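Local coordinates for heavy metal-binding domain-containing protein (Pediococcus pentosaceus, PDB 3QKB) that is of unknown function but, as a five-chain assembly of the DUF74 family, may bind heavy metals, at residues M20-E25 and K66-A71; T86-V91 and K96-H101. All coordinates share one frame; numbering follows the deposited sequence.

Contact 1 (M20-E25 and K66-A71)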
HETATM    1  N   MSE A  20     -13.497  20.388  -6.310  1.00101.59           N
HETATM    2  CA  MSE A  20     -13.699  19.617  -5.081  1.00 97.42           C
HETATM    3  C   MSE A  20     -12.355  19.050  -4.635  1.00 92.79           C
HETATM    4  O   MSE A  20     -11.654  18.443  -5.443  1.00 91.29           O
HETATM    5  CB  MSE A  20     -14.674  18.484  -5.380  1.00 96.03           C
HETATM    6  CG  MSE A  20     -14.606  17.298  -4.425  1.00 92.39           C
HETATM    7 SE   MSE A  20     -16.262  16.383  -4.239  0.75 95.62          SE
HETATM    8  CE  MSE A  20     -17.466  17.883  -3.845  1.00 96.13           C
ATOM      9  N   PHE A  21     -12.026  19.189  -3.347  1.00 90.10           N
ATOM     10  CA  PHE A  21     -10.655  18.902  -2.874  1.00 86.68           C
ATOM     11  C   PHE A  21     -10.399  17.396  -2.701  1.00 81.27           C
ATOM     12  O   PHE A  21     -11.314  16.629  -2.406  1.00 79.61           O
ATOM     13  CB  PHE A  21     -10.323  19.682  -1.585  1.00 87.90           C
ATOM     14  CG  PHE A  21     -10.929  19.108  -0.338  1.00 86.57           C
ATOM     15  CD1 PHE A  21     -12.199  19.489   0.079  1.00 89.04           C
ATOM     16  CD2 PHE A  21     -10.210  18.214   0.452  1.00 84.36           C
ATOM     17  CE1 PHE A  21     -12.754  18.961   1.254  1.00 88.57           C
ATOM     18  CE2 PHE A  21     -10.759  17.674   1.615  1.00 83.68           C
ATOM     19  CZ  PHE A  21     -12.027  18.044   2.015  1.00 85.76           C
ATOM     20  N   ILE A  22      -9.151  16.991  -2.905  1.00 78.04           N
ATOM     21  CA  ILE A  22      -8.738  15.613  -2.696  1.00 73.30           C
ATOM     22  C   ILE A  22      -7.328  15.592  -2.077  1.00 71.67           C
ATOM     23  O   ILE A  22      -6.494  16.424  -2.417  1.00 73.32           O
ATOM     24  CB  ILE A  22      -8.829  14.792  -4.024  1.00 71.88           C
ATOM     25  CG1 ILE A  22      -8.553  13.309  -3.771  1.00 68.43           C
ATOM     26  CG2 ILE A  22      -7.888  15.336  -5.088  1.00 73.11           C
ATOM     27  CD1 ILE A  22      -9.459  12.364  -4.574  1.00 67.85           C
ATOM     28  N   THR A  23      -7.095  14.672  -1.138  1.00 68.44           N
ATOM     29  CA  THR A  23      -5.807  14.568  -0.431  1.00 67.45           C
ATOM     30  C   THR A  23      -5.473  13.118  -0.026  1.00 64.90           C
ATOM     31  O   THR A  23      -6.361  12.311   0.260  1.00 62.99           O
ATOM     32  CB  THR A  23      -5.789  15.464   0.831  1.00 69.13           C
ATOM     33  OG1 THR A  23      -4.570  15.281   1.556  1.00 67.11           O
ATOM     34  CG2 THR A  23      -6.941  15.123   1.733  1.00 67.88           C
ATOM     35  N   THR A  24      -4.179  12.816  -0.006  1.00 65.09           N
ATOM     36  CA  THR A  24      -3.655  11.506   0.409  1.00 63.54           C
ATOM     37  C   THR A  24      -3.796  11.238   1.896  1.00 64.06           C
ATOM     38  O   THR A  24      -4.005  10.099   2.300  1.00 62.59           O
ATOM     39  CB  THR A  24      -2.169  11.372   0.042  1.00 63.52           C
ATOM     40  OG1 THR A  24      -2.067  11.136  -1.365  1.00 63.08           O
ATOM     41  CG2 THR A  24      -1.530  10.218   0.783  1.00 63.41           C
ATOM     42  N   GLU A  25      -3.653  12.285   2.702  1.00 67.04           N
ATOM     43  CA  GLU A  25      -3.718  12.177   4.150  1.00 68.34           C
ATOM     44  C   GLU A  25      -5.048  12.738   4.645  1.00 69.74           C
ATOM     45  O   GLU A  25      -5.907  13.094   3.847  1.00 69.68           O
ATOM     46  CB  GLU A  25      -2.508  12.900   4.769  1.00 70.55           C
ATOM     47  CG  GLU A  25      -1.144  12.299   4.367  1.00 70.99           C
ATOM     48  CD  GLU A  25      -0.970  10.860   4.842  1.00 71.37           C
ATOM     49  OE1 GLU A  25      -1.042  10.628   6.065  1.00 73.18           O
ATOM     50  OE2 GLU A  25      -0.786   9.961   3.990  1.00 72.28           O
ATOM     51  N   LYS A  66     -13.590   9.820 -11.496  1.00 62.48           N
ATOM     52  CA  LYS A  66     -14.637   8.891 -11.065  1.00 62.05           C
ATOM     53  C   LYS A  66     -14.913   9.040  -9.576  1.00 61.29           C
ATOM     54  O   LYS A  66     -16.065   9.085  -9.173  1.00 62.50           O
ATOM     55  CB  LYS A  66     -14.258   7.435 -11.381  1.00 59.91           C
ATOM     56  CG  LYS A  66     -14.345   7.043 -12.860  1.00 61.11           C
ATOM     57  CD  LYS A  66     -14.137   5.525 -13.017  1.00 59.70           C
ATOM     58  CE  LYS A  66     -14.037   5.077 -14.466  1.00 60.78           C
ATOM     59  NZ  LYS A  66     -14.647   3.722 -14.655  1.00 60.58           N
ATOM     60  N   LEU A  67     -13.848   9.118  -8.771  1.00 59.62           N
ATOM     61  CA  LEU A  67     -13.976   9.245  -7.309  1.00 59.16           C
ATOM     62  C   LEU A  67     -14.640  10.556  -6.932  1.00 62.44           C
ATOM     63  O   LEU A  67     -15.526  10.563  -6.092  1.00 63.68           O
ATOM     64  CB  LEU A  67     -12.613   9.117  -6.598  1.00 56.48           C
ATOM     65  CG  LEU A  67     -11.955   7.721  -6.519  1.00 53.94           C
ATOM     66  CD1 LEU A  67     -10.598   7.831  -5.839  1.00 50.72           C
ATOM     67  CD2 LEU A  67     -12.814   6.691  -5.803  1.00 52.65           C
ATOM     68  N   LYS A  68     -14.241  11.651  -7.578  1.00 64.92           N
ATOM     69  CA  LYS A  68     -14.842  12.978  -7.325  1.00 68.34           C
ATOM     70  C   LYS A  68     -16.325  13.002  -7.637  1.00 71.13           C
ATOM     71  O   LYS A  68     -17.100  13.460  -6.816  1.00 72.17           O
ATOM     72  CB  LYS A  68     -14.108  14.075  -8.104  1.00 70.27           C
ATOM     73  CG  LYS A  68     -12.773  14.477  -7.485  1.00 69.46           C
ATOM     74  CD  LYS A  68     -12.001  15.417  -8.397  1.00 72.81           C
ATOM     75  CE  LYS A  68     -10.752  15.972  -7.718  1.00 72.77           C
ATOM     76  NZ  LYS A  68     -10.187  17.154  -8.430  1.00 76.01           N
ATOM     77  N   LYS A  69     -16.710  12.454  -8.796  1.00 72.43           N
ATOM     78  CA  LYS A  69     -18.131  12.326  -9.180  1.00 75.65           C
ATOM     79  C   LYS A  69     -18.942  11.501  -8.152  1.00 75.41           C
ATOM     80  O   LYS A  69     -20.085  11.844  -7.874  1.00 78.49           O
ATOM     81  CB  LYS A  69     -18.292  11.744 -10.604  1.00 76.02           C
ATOM     82  N   LYS A  70     -18.337  10.459  -7.563  1.00 72.54           N
ATOM     83  CA  LYS A  70     -18.994   9.691  -6.481  1.00 72.33           C
ATOM     84  C   LYS A  70     -19.112  10.503  -5.200  1.00 73.30           C
ATOM     85  O   LYS A  70     -20.102  10.383  -4.490  1.00 74.85           O
ATOM     86  CB  LYS A  70     -18.266   8.368  -6.202  1.00 68.96           C
ATOM     87  CG  LYS A  70     -18.496   7.310  -7.269  1.00 68.78           C
ATOM     88  CD  LYS A  70     -17.960   5.924  -6.868  1.00 65.90           C
ATOM     89  CE  LYS A  70     -18.066   4.934  -8.040  1.00 65.90           C
ATOM     90  NZ  LYS A  70     -17.975   3.506  -7.649  1.00 64.01           N
ATOM     91  N   ALA A  71     -18.092  11.310  -4.903  1.00 73.01           N
ATOM     92  CA  ALA A  71     -18.114  12.220  -3.758  1.00 74.42           C
ATOM     93  C   ALA A  71     -19.216  13.265  -3.901  1.00 79.26           C
ATOM     94  O   ALA A  71     -19.883  13.619  -2.920  1.00 80.95           O
ATOM     95  CB  ALA A  71     -16.770  12.899  -3.603  1.00 72.83           C
TER
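Lys68 and Ala71, one helical turn apart on helix 56-73, meet Met20 and Ile22 where the chain runs into the short, weakly bonded strand 21-22, outermost in this chain's sheet. The Lys68 side chain sets out from CB with CG anti to the carbonyl carbon (chi1 -77°) and stays extended to its tip. CB and CG lift it off the helix without coming within 4.2 Å of the strand segment. CD is then 4.2 Å from Met20 O, and CE approaches more closely, 3.5 Å from Met20 O. On another side, CE lies 3.9 Å from Ile22 CG2, the lysine chain crossing the isoleucine at about a right angle. At the tip, NZ makes a loose approach, 3.6 Å from Met20 O.

Met20, a selenomethionine, makes the second touch. With CG roughly opposite the backbone N (chi1 158°) and the next torsion extended, the chain carries SE over to Ala71 CB, 3.6 Å away; SE is also 4.0 Å from Lys68 O. The small Ala71 methyl also packs on Val106 of strand 94-109, while Ile22 reaches Ile79 and Leu82 of strand 78-91, which places the contact where the helix lies over one end of the sheet. Val36 of the second subunit also packs on Ile22.

With its approaches made largely by Lys68 CE, Ile22 CG2, Ala71 CB and the Met20 thioether position (selenium in this crystal), the contact is chiefly apolar packing; the ammonium group near Met20 O probably adds a mild electrostatic pull.

Contact 2 (T86-V91 and K96-H101)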
ATOM      1  N   THR A  86      -2.133  -0.307  -8.174  1.00 28.86           N
ATOM      2  CA  THR A  86      -1.846  -0.470  -9.597  1.00 28.58           C
ATOM      3  C   THR A  86      -1.533  -1.928  -9.924  1.00 28.25           C
ATOM      4  O   THR A  86      -0.941  -2.640  -9.107  1.00 27.83           O
ATOM      5  CB  THR A  86      -0.656   0.412 -10.031  1.00 29.58           C
ATOM      6  OG1 THR A  86       0.393   0.330  -9.057  1.00 28.81           O
ATOM      7  CG2 THR A  86      -1.074   1.837 -10.166  1.00 30.00           C
ATOM      8  N   GLU A  87      -1.940  -2.370 -11.121  1.00 28.73           N
ATOM      9  CA  GLU A  87      -1.488  -3.670 -11.689  1.00 28.62           C
ATOM     10  C   GLU A  87      -1.121  -3.550 -13.148  1.00 29.36           C
ATOM     11  O   GLU A  87      -1.716  -2.734 -13.878  1.00 30.52           O
ATOM     12  CB  GLU A  87      -2.575  -4.742 -11.579  1.00 28.88           C
ATOM     13  CG  GLU A  87      -2.960  -5.153 -10.147  1.00 27.85           C
ATOM     14  CD  GLU A  87      -4.143  -4.392  -9.599  1.00 28.80           C
ATOM     15  OE1 GLU A  87      -5.176  -4.283 -10.302  1.00 29.39           O
ATOM     16  OE2 GLU A  87      -4.057  -3.931  -8.456  1.00 30.19           O
ATOM     17  N   VAL A  88      -0.136  -4.347 -13.571  1.00 29.31           N
ATOM     18  CA  VAL A  88       0.171  -4.553 -14.975  1.00 30.50           C
ATOM     19  C   VAL A  88      -0.182  -5.979 -15.297  1.00 31.23           C
ATOM     20  O   VAL A  88       0.507  -6.903 -14.867  1.00 31.35           O
ATOM     21  CB  VAL A  88       1.641  -4.273 -15.292  1.00 31.41           C
ATOM     22  CG1 VAL A  88       1.950  -4.518 -16.798  1.00 31.22           C
ATOM     23  CG2 VAL A  88       1.973  -2.857 -14.902  1.00 31.02           C
ATOM     24  N   VAL A  89      -1.280  -6.152 -16.040  1.00 32.46           N
ATOM     25  CA  VAL A  89      -1.855  -7.463 -16.310  1.00 33.32           C
ATOM     26  C   VAL A  89      -1.294  -8.008 -17.618  1.00 35.49           C
ATOM     27  O   VAL A  89      -1.298  -7.311 -18.631  1.00 35.89           O
ATOM     28  CB  VAL A  89      -3.396  -7.414 -16.383  1.00 33.58           C
ATOM     29  CG1 VAL A  89      -3.921  -8.767 -16.658  1.00 33.23           C
ATOM     30  CG2 VAL A  89      -3.990  -6.870 -15.076  1.00 31.01           C
ATOM     31  N   GLU A  90      -0.795  -9.247 -17.570  1.00 37.19           N
ATOM     32  CA  GLU A  90      -0.127  -9.873 -18.703  1.00 39.88           C
ATOM     33  C   GLU A  90      -1.106 -10.839 -19.379  1.00 41.83           C
ATOM     34  O   GLU A  90      -1.899 -11.464 -18.694  1.00 43.37           O
ATOM     35  CB  GLU A  90       1.146 -10.602 -18.254  1.00 40.25           C
ATOM     36  CG  GLU A  90       2.287  -9.658 -17.794  1.00 42.30           C
ATOM     37  CD  GLU A  90       3.258 -10.287 -16.748  1.00 46.38           C
ATOM     38  OE1 GLU A  90       3.447 -11.535 -16.750  1.00 50.98           O
ATOM     39  OE2 GLU A  90       3.828  -9.514 -15.914  1.00 46.73           O
ATOM     40  N   VAL A  91      -1.087 -10.907 -20.707  1.00 43.35           N
ATOM     41  CA  VAL A  91      -1.813 -11.906 -21.473  1.00 45.31           C
ATOM     42  C   VAL A  91      -0.839 -12.570 -22.442  1.00 47.75           C
ATOM     43  O   VAL A  91      -0.188 -11.881 -23.225  1.00 47.93           O
ATOM     44  CB  VAL A  91      -2.933 -11.253 -22.276  1.00 46.77           C
ATOM     45  CG1 VAL A  91      -3.628 -12.276 -23.224  1.00 47.19           C
ATOM     46  CG2 VAL A  91      -3.917 -10.589 -21.314  1.00 44.54           C
ATOM     47  N   LYS A  96      -0.580  -6.495 -21.246  1.00 42.40           N
ATOM     48  CA  LYS A  96      -1.750  -6.179 -22.106  1.00 44.02           C
ATOM     49  C   LYS A  96      -2.677  -5.136 -21.498  1.00 42.90           C
ATOM     50  O   LYS A  96      -3.236  -4.362 -22.246  1.00 44.97           O
ATOM     51  CB  LYS A  96      -2.543  -7.442 -22.429  1.00 45.25           C
ATOM     52  CG  LYS A  96      -3.556  -7.323 -23.565  1.00 49.93           C
ATOM     53  CD  LYS A  96      -2.856  -7.350 -24.945  1.00 56.90           C
ATOM     54  CE  LYS A  96      -3.799  -7.008 -26.119  1.00 61.11           C
ATOM     55  NZ  LYS A  96      -3.004  -6.503 -27.275  1.00 64.10           N
ATOM     56  N   PHE A  97      -2.875  -5.129 -20.167  1.00 40.26           N
ATOM     57  CA  PHE A  97      -3.699  -4.100 -19.513  1.00 39.25           C
ATOM     58  C   PHE A  97      -2.961  -3.406 -18.379  1.00 37.54           C
ATOM     59  O   PHE A  97      -2.256  -4.054 -17.595  1.00 36.39           O
ATOM     60  CB  PHE A  97      -4.983  -4.683 -18.959  1.00 38.92           C
ATOM     61  CG  PHE A  97      -5.762  -5.450 -19.944  1.00 41.02           C
ATOM     62  CD1 PHE A  97      -6.662  -4.815 -20.773  1.00 42.82           C
ATOM     63  CD2 PHE A  97      -5.600  -6.827 -20.055  1.00 40.95           C
ATOM     64  CE1 PHE A  97      -7.392  -5.541 -21.707  1.00 45.58           C
ATOM     65  CE2 PHE A  97      -6.333  -7.560 -20.990  1.00 42.73           C
ATOM     66  CZ  PHE A  97      -7.219  -6.917 -21.821  1.00 44.71           C
ATOM     67  N   LEU A  98      -3.133  -2.081 -18.308  1.00 37.62           N
ATOM     68  CA  LEU A  98      -2.725  -1.272 -17.182  1.00 36.17           C
ATOM     69  C   LEU A  98      -3.997  -0.926 -16.405  1.00 36.05           C
ATOM     70  O   LEU A  98      -4.953  -0.476 -16.970  1.00 37.92           O
ATOM     71  CB  LEU A  98      -2.012  -0.004 -17.664  1.00 37.04           C
ATOM     72  CG  LEU A  98      -0.774  -0.185 -18.567  1.00 37.72           C
ATOM     73  CD1 LEU A  98      -0.078   1.166 -18.846  1.00 37.40           C
ATOM     74  CD2 LEU A  98       0.218  -1.202 -17.968  1.00 33.98           C
ATOM     75  N   VAL A  99      -3.988  -1.173 -15.107  1.00 34.70           N
ATOM     76  CA  VAL A  99      -5.152  -1.001 -14.248  1.00 34.27           C
ATOM     77  C   VAL A  99      -4.755  -0.144 -13.036  1.00 33.89           C
ATOM     78  O   VAL A  99      -3.734  -0.421 -12.401  1.00 33.33           O
ATOM     79  CB  VAL A  99      -5.645  -2.374 -13.742  1.00 33.78           C
ATOM     80  CG1 VAL A  99      -6.893  -2.230 -12.787  1.00 32.39           C
ATOM     81  CG2 VAL A  99      -5.904  -3.303 -14.938  1.00 33.41           C
ATOM     82  N   VAL A 100      -5.532   0.910 -12.769  1.00 34.79           N
ATOM     83  CA  VAL A 100      -5.457   1.676 -11.519  1.00 34.60           C
ATOM     84  C   VAL A 100      -6.748   1.476 -10.721  1.00 35.28           C
ATOM     85  O   VAL A 100      -7.843   1.486 -11.304  1.00 36.58           O
ATOM     86  CB  VAL A 100      -5.276   3.186 -11.792  1.00 35.74           C
ATOM     87  CG1 VAL A 100      -5.524   4.004 -10.506  1.00 34.60           C
ATOM     88  CG2 VAL A 100      -3.901   3.450 -12.331  1.00 35.18           C
ATOM     89  N   HIS A 101      -6.617   1.277  -9.408  1.00 34.67           N
ATOM     90  CA  HIS A 101      -7.737   1.415  -8.481  1.00 35.38           C
ATOM     91  C   HIS A 101      -7.450   2.576  -7.588  1.00 36.06           C
ATOM     92  O   HIS A 101      -6.383   2.626  -6.994  1.00 35.81           O
ATOM     93  CB  HIS A 101      -7.878   0.178  -7.610  1.00 34.88           C
ATOM     94  CG  HIS A 101      -7.736  -1.090  -8.359  1.00 34.21           C
ATOM     95  ND1 HIS A 101      -8.745  -1.592  -9.146  1.00 34.83           N
ATOM     96  CD2 HIS A 101      -6.695  -1.944  -8.474  1.00 33.03           C
ATOM     97  CE1 HIS A 101      -8.327  -2.702  -9.718  1.00 37.03           C
ATOM     98  NE2 HIS A 101      -7.086  -2.936  -9.331  1.00 34.88           N
TER
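Val89 O accepts two backbone hydrogen bonds, from Lys96 N at 2.8 Å and from Phe97 N at 3.1 Å. Two consecutive residues facing one are the signature of a classic beta bulge. Next to it, Val91 CG2 packs 3.6 Å from Lys96 CB and also touches Phe97 CE2, while Lys96 CG sits over a face of the Phe97 ring, offset toward its rim. The Lys96 ammonium group donates elsewhere, to Leu45 O.

Beyond the bulge the register is regular. Val89 with Phe97 and Glu87 with Val99 are hydrogen-bonded pairs, whereas Val88 with Leu98 and Thr86 with Val100 are non-hydrogen-bonded ones; the short axes run at 164°, and this is the antiparallel hairpin of strands 78-91 and 94-109. On the face bearing Thr86 and Val100, Thr86 CG2 lies 3.9 Å from Val100 CG2, the two side by side, and both residues meet Phe56 of helix 56-73. Leu98 CD2 rests against both methyls of Val88.

On the face bearing Val89 and Val99, Glu87 folds back through its chi2 of 94° and brings OE1 to the edge of the His101 imidazole, slightly out of the ring plane. The syn lone pair of OE1 takes the NE2 proton, with carboxylate and ring planes 29° apart; the refined 2.5 Å between Glu87 OE1 and His101 NE2 is doubtful as a length, though the pairing is clear. His101 ND1 binds Thr40 OG1, which fixes the ring from its far side, and Glu87 OE2 binds Thr86 OG1 of the third subunit. A leucine in place of Glu87 would probably leave His101 NE2 without its acceptor and the Thr86 hydroxyl of the third subunit without its carboxylate.

Contacts 1 and 2 sit on opposite sides of the chain's centre, their own centres 22 Å apart and their nearest atoms about 6 Å apart, without touching. Two elements connect them. Helix 56-73 supplies half of contact 1 and, at its other end, sets Phe56 and Phe60 against the hairpin of contact 2; strand 78-91 carries residues 86-91 and reaches contact 1 as the sheet neighbour of strand 21-22. Each contact also borders the second subunit: in contact 1 Thr24 N bonds Thr105 OG1 of that chain, and in contact 2 Thr86 OG1 bonds its Glu87 OE2. No metal or ligand site is established near either one.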